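Esterase (Thermotoga maritima, PDB 3DOH) probably hydrolyses carboxylic esters, as a thermostable esterase that couples an alpha/beta-hydrolase domain to an immunoglobulin-like domain. Local coordinates at residues S301-I306 with V331-E336. Residues are numbered along the deposited sequence; the frame is centred on the assembly and turned at random.
Sequences SKVERI and VKKLAE
V303 points at helix 325-336 and touches K333 and L334; it and L334 bury the largest areas of the contact. Its CB and CG1 lie against one methyl of L334, CD2, with CB 3.8 Å from it. The same methyl also meets I306, whose CD1 comes within 3.9 Å of L334 CD2 and whose side chain runs at about a right angle to the leucine's. I306 CG1, set between the backbone N and the carbonyl carbon (chi1 53°), carries CD1 there. This apolar side is the tight one: all three residues are buried, M282 of helix 272-283 backs both V303 and I306, and V341 packs on L334.

Toward solvent the contact thins to one aliphatic chain. K333 places its CG, anti to the backbone N (chi1 -174°), 3.4 Å from V303 CG2, and the bend at chi2 turns the rest of the chain off the valine, to the side of E304. K333 NZ stays 6.0 Å from E304 OE1, so opposite charges lie near each other without pairing, and no hydrogen bond crosses between 301-306 and 331-336. An alanine in place of V303 would lose both methyls and would probably open a gap beside L334 CD2 and the K333 methylene. The contact joins the loop between strands 290-294 and 311-316 to the helix of the following beta-alpha-beta crossover, between strands 311-316 and 341-346, in the alpha/beta-hydrolase fold.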
ATOM      1  N   SER A 301     -50.941 -19.955 -10.238  1.00 44.08           N
ATOM      2  CA  SER A 301     -52.349 -20.103 -10.561  1.00 44.51           C
ATOM      3  C   SER A 301     -53.210 -18.874 -10.144  1.00 44.53           C
ATOM      4  O   SER A 301     -54.316 -18.696 -10.645  1.00 45.00           O
ATOM      5  CB  SER A 301     -52.890 -21.398  -9.945  1.00 44.37           C
ATOM      6  OG  SER A 301     -52.646 -21.402  -8.559  1.00 44.85           O
ATOM      7  N   LYS A 302     -52.703 -18.006  -9.267  1.00 44.75           N
ATOM      8  CA  LYS A 302     -53.566 -17.004  -8.642  1.00 44.50           C
ATOM      9  C   LYS A 302     -53.361 -15.553  -9.068  1.00 44.57           C
ATOM     10  O   LYS A 302     -54.027 -14.653  -8.532  1.00 44.76           O
ATOM     11  CB  LYS A 302     -53.499 -17.151  -7.134  1.00 44.50           C
ATOM     12  CG  LYS A 302     -54.099 -18.458  -6.689  1.00 44.81           C
ATOM     13  CD  LYS A 302     -53.945 -18.684  -5.212  1.00 44.99           C
ATOM     14  CE  LYS A 302     -54.940 -19.735  -4.797  1.00 47.30           C
ATOM     15  NZ  LYS A 302     -54.910 -19.992  -3.328  1.00 49.05           N
ATOM     16  N   VAL A 303     -52.493 -15.316 -10.047  1.00 44.25           N
ATOM     17  CA  VAL A 303     -52.147 -13.937 -10.399  1.00 44.81           C
ATOM     18  C   VAL A 303     -53.304 -13.165 -11.036  1.00 44.40           C
ATOM     19  O   VAL A 303     -53.275 -11.953 -11.170  1.00 44.42           O
ATOM     20  CB  VAL A 303     -50.903 -13.838 -11.303  1.00 45.11           C
ATOM     21  CG1 VAL A 303     -49.864 -14.901 -10.938  1.00 45.18           C
ATOM     22  CG2 VAL A 303     -51.295 -13.968 -12.731  1.00 46.46           C
ATOM     23  N   GLU A 304     -54.336 -13.886 -11.418  1.00 44.36           N
ATOM     24  CA  GLU A 304     -55.480 -13.263 -12.043  1.00 44.03           C
ATOM     25  C   GLU A 304     -56.227 -12.371 -11.045  1.00 43.28           C
ATOM     26  O   GLU A 304     -56.757 -11.340 -11.422  1.00 43.91           O
ATOM     27  CB  GLU A 304     -56.390 -14.351 -12.647  1.00 44.22           C
ATOM     28  CG  GLU A 304     -57.438 -13.817 -13.633  1.00 45.51           C
ATOM     29  CD  GLU A 304     -56.849 -13.318 -14.961  1.00 45.02           C
ATOM     30  OE1 GLU A 304     -56.154 -14.107 -15.629  1.00 46.72           O
ATOM     31  OE2 GLU A 304     -57.094 -12.149 -15.336  1.00 43.44           O
ATOM     32  N   ARG A 305     -56.252 -12.762  -9.776  1.00 42.29           N
ATOM     33  CA  ARG A 305     -56.914 -11.969  -8.738  1.00 41.55           C
ATOM     34  C   ARG A 305     -56.169 -10.669  -8.465  1.00 40.90           C
ATOM     35  O   ARG A 305     -56.753  -9.726  -7.929  1.00 40.43           O
ATOM     36  CB  ARG A 305     -56.944 -12.735  -7.427  1.00 41.58           C
ATOM     37  CG  ARG A 305     -56.852 -14.210  -7.597  1.00 42.26           C
ATOM     38  CD  ARG A 305     -56.820 -14.870  -6.266  1.00 43.72           C
ATOM     39  NE  ARG A 305     -57.459 -16.174  -6.320  1.00 44.71           N
ATOM     40  CZ  ARG A 305     -57.720 -16.912  -5.250  1.00 45.63           C
ATOM     41  NH1 ARG A 305     -57.389 -16.490  -4.040  1.00 44.44           N
ATOM     42  NH2 ARG A 305     -58.305 -18.083  -5.397  1.00 48.07           N
ATOM     43  N   ILE A 306     -54.874 -10.646  -8.788  1.00 39.94           N
ATOM     44  CA  ILE A 306     -54.021  -9.507  -8.454  1.00 39.21           C
ATOM     45  C   ILE A 306     -53.752  -8.674  -9.701  1.00 39.10           C
ATOM     46  O   ILE A 306     -53.001  -7.693  -9.660  1.00 38.30           O
ATOM     47  CB  ILE A 306     -52.686  -9.897  -7.699  1.00 38.92           C
ATOM     48  CG1 ILE A 306     -51.898 -10.960  -8.440  1.00 38.66           C
ATOM     49  CG2 ILE A 306     -52.959 -10.395  -6.299  1.00 38.13           C
ATOM     50  CD1 ILE A 306     -50.403 -10.953  -8.119  1.00 38.93           C
ATOM     51  N   VAL A 331     -43.752 -12.489 -12.335  1.00 27.91           N
ATOM     52  CA  VAL A 331     -43.696 -11.290 -13.179  1.00 28.07           C
ATOM     53  C   VAL A 331     -44.122 -11.599 -14.617  1.00 29.43           C
ATOM     54  O   VAL A 331     -44.944 -10.859 -15.195  1.00 30.29           O
ATOM     55  CB  VAL A 331     -42.314 -10.636 -13.174  1.00 27.02           C
ATOM     56  CG1 VAL A 331     -42.293  -9.544 -14.142  1.00 25.94           C
ATOM     57  CG2 VAL A 331     -42.003 -10.115 -11.818  1.00 25.72           C
ATOM     58  N   LYS A 332     -43.583 -12.683 -15.192  1.00 30.57           N
ATOM     59  CA  LYS A 332     -43.938 -13.100 -16.562  1.00 31.55           C
ATOM     60  C   LYS A 332     -45.437 -13.163 -16.744  1.00 32.36           C
ATOM     61  O   LYS A 332     -45.977 -12.544 -17.673  1.00 33.01           O
ATOM     62  CB  LYS A 332     -43.343 -14.457 -16.920  1.00 31.46           C
ATOM     63  CG  LYS A 332     -43.220 -14.752 -18.419  1.00 30.80           C
ATOM     64  CD  LYS A 332     -42.515 -16.126 -18.622  1.00 32.05           C
ATOM     65  CE  LYS A 332     -42.173 -16.478 -20.086  1.00 31.09           C
ATOM     66  NZ  LYS A 332     -43.272 -16.190 -21.038  1.00 31.14           N
ATOM     67  N   LYS A 333     -46.103 -13.890 -15.852  1.00 32.96           N
ATOM     68  CA  LYS A 333     -47.545 -14.113 -15.946  1.00 34.02           C
ATOM     69  C   LYS A 333     -48.276 -12.792 -15.735  1.00 34.08           C
ATOM     70  O   LYS A 333     -49.125 -12.402 -16.552  1.00 33.77           O
ATOM     71  CB  LYS A 333     -47.966 -15.188 -14.914  1.00 35.45           C
ATOM     72  CG  LYS A 333     -49.414 -15.659 -14.949  1.00 35.53           C
ATOM     73  CD  LYS A 333     -49.769 -16.397 -16.249  1.00 40.31           C
ATOM     74  CE  LYS A 333     -51.272 -16.755 -16.314  1.00 39.45           C
ATOM     75  NZ  LYS A 333     -51.594 -17.378 -17.623  1.00 42.31           N
ATOM     76  N   LEU A 334     -47.922 -12.087 -14.661  1.00 34.28           N
ATOM     77  CA  LEU A 334     -48.511 -10.781 -14.404  1.00 34.84           C
ATOM     78  C   LEU A 334     -48.520  -9.951 -15.678  1.00 34.72           C
ATOM     79  O   LEU A 334     -49.551  -9.436 -16.093  1.00 33.69           O
ATOM     80  CB  LEU A 334     -47.737 -10.029 -13.319  1.00 35.26           C
ATOM     81  CG  LEU A 334     -48.358  -9.960 -11.925  1.00 36.85           C
ATOM     82  CD1 LEU A 334     -49.856  -9.620 -11.966  1.00 36.74           C
ATOM     83  CD2 LEU A 334     -48.145 -11.291 -11.290  1.00 38.97           C
ATOM     84  N   ALA A 335     -47.346  -9.849 -16.290  1.00 34.96           N
ATOM     85  CA  ALA A 335     -47.161  -9.079 -17.499  1.00 35.34           C
ATOM     86  C   ALA A 335     -48.085  -9.510 -18.651  1.00 36.08           C
ATOM     87  O   ALA A 335     -48.682  -8.658 -19.309  1.00 35.27           O
ATOM     88  CB  ALA A 335     -45.706  -9.141 -17.919  1.00 34.86           C
ATOM     89  N   GLU A 336     -48.221 -10.819 -18.891  1.00 37.06           N
ATOM     90  CA  GLU A 336     -48.898 -11.257 -20.110  1.00 37.94           C
ATOM     91  C   GLU A 336     -50.409 -11.251 -19.974  1.00 37.98           C
ATOM     92  O   GLU A 336     -51.142 -11.480 -20.930  1.00 38.65           O
ATOM     93  CB  GLU A 336     -48.377 -12.605 -20.590  1.00 38.05           C
ATOM     94  CG  GLU A 336     -48.664 -13.774 -19.728  1.00 40.56           C
ATOM     95  CD  GLU A 336     -47.606 -14.846 -19.897  1.00 44.08           C
ATOM     96  OE1 GLU A 336     -46.952 -14.849 -20.955  1.00 48.04           O
ATOM     97  OE2 GLU A 336     -47.411 -15.686 -18.988  1.00 45.70           O
TER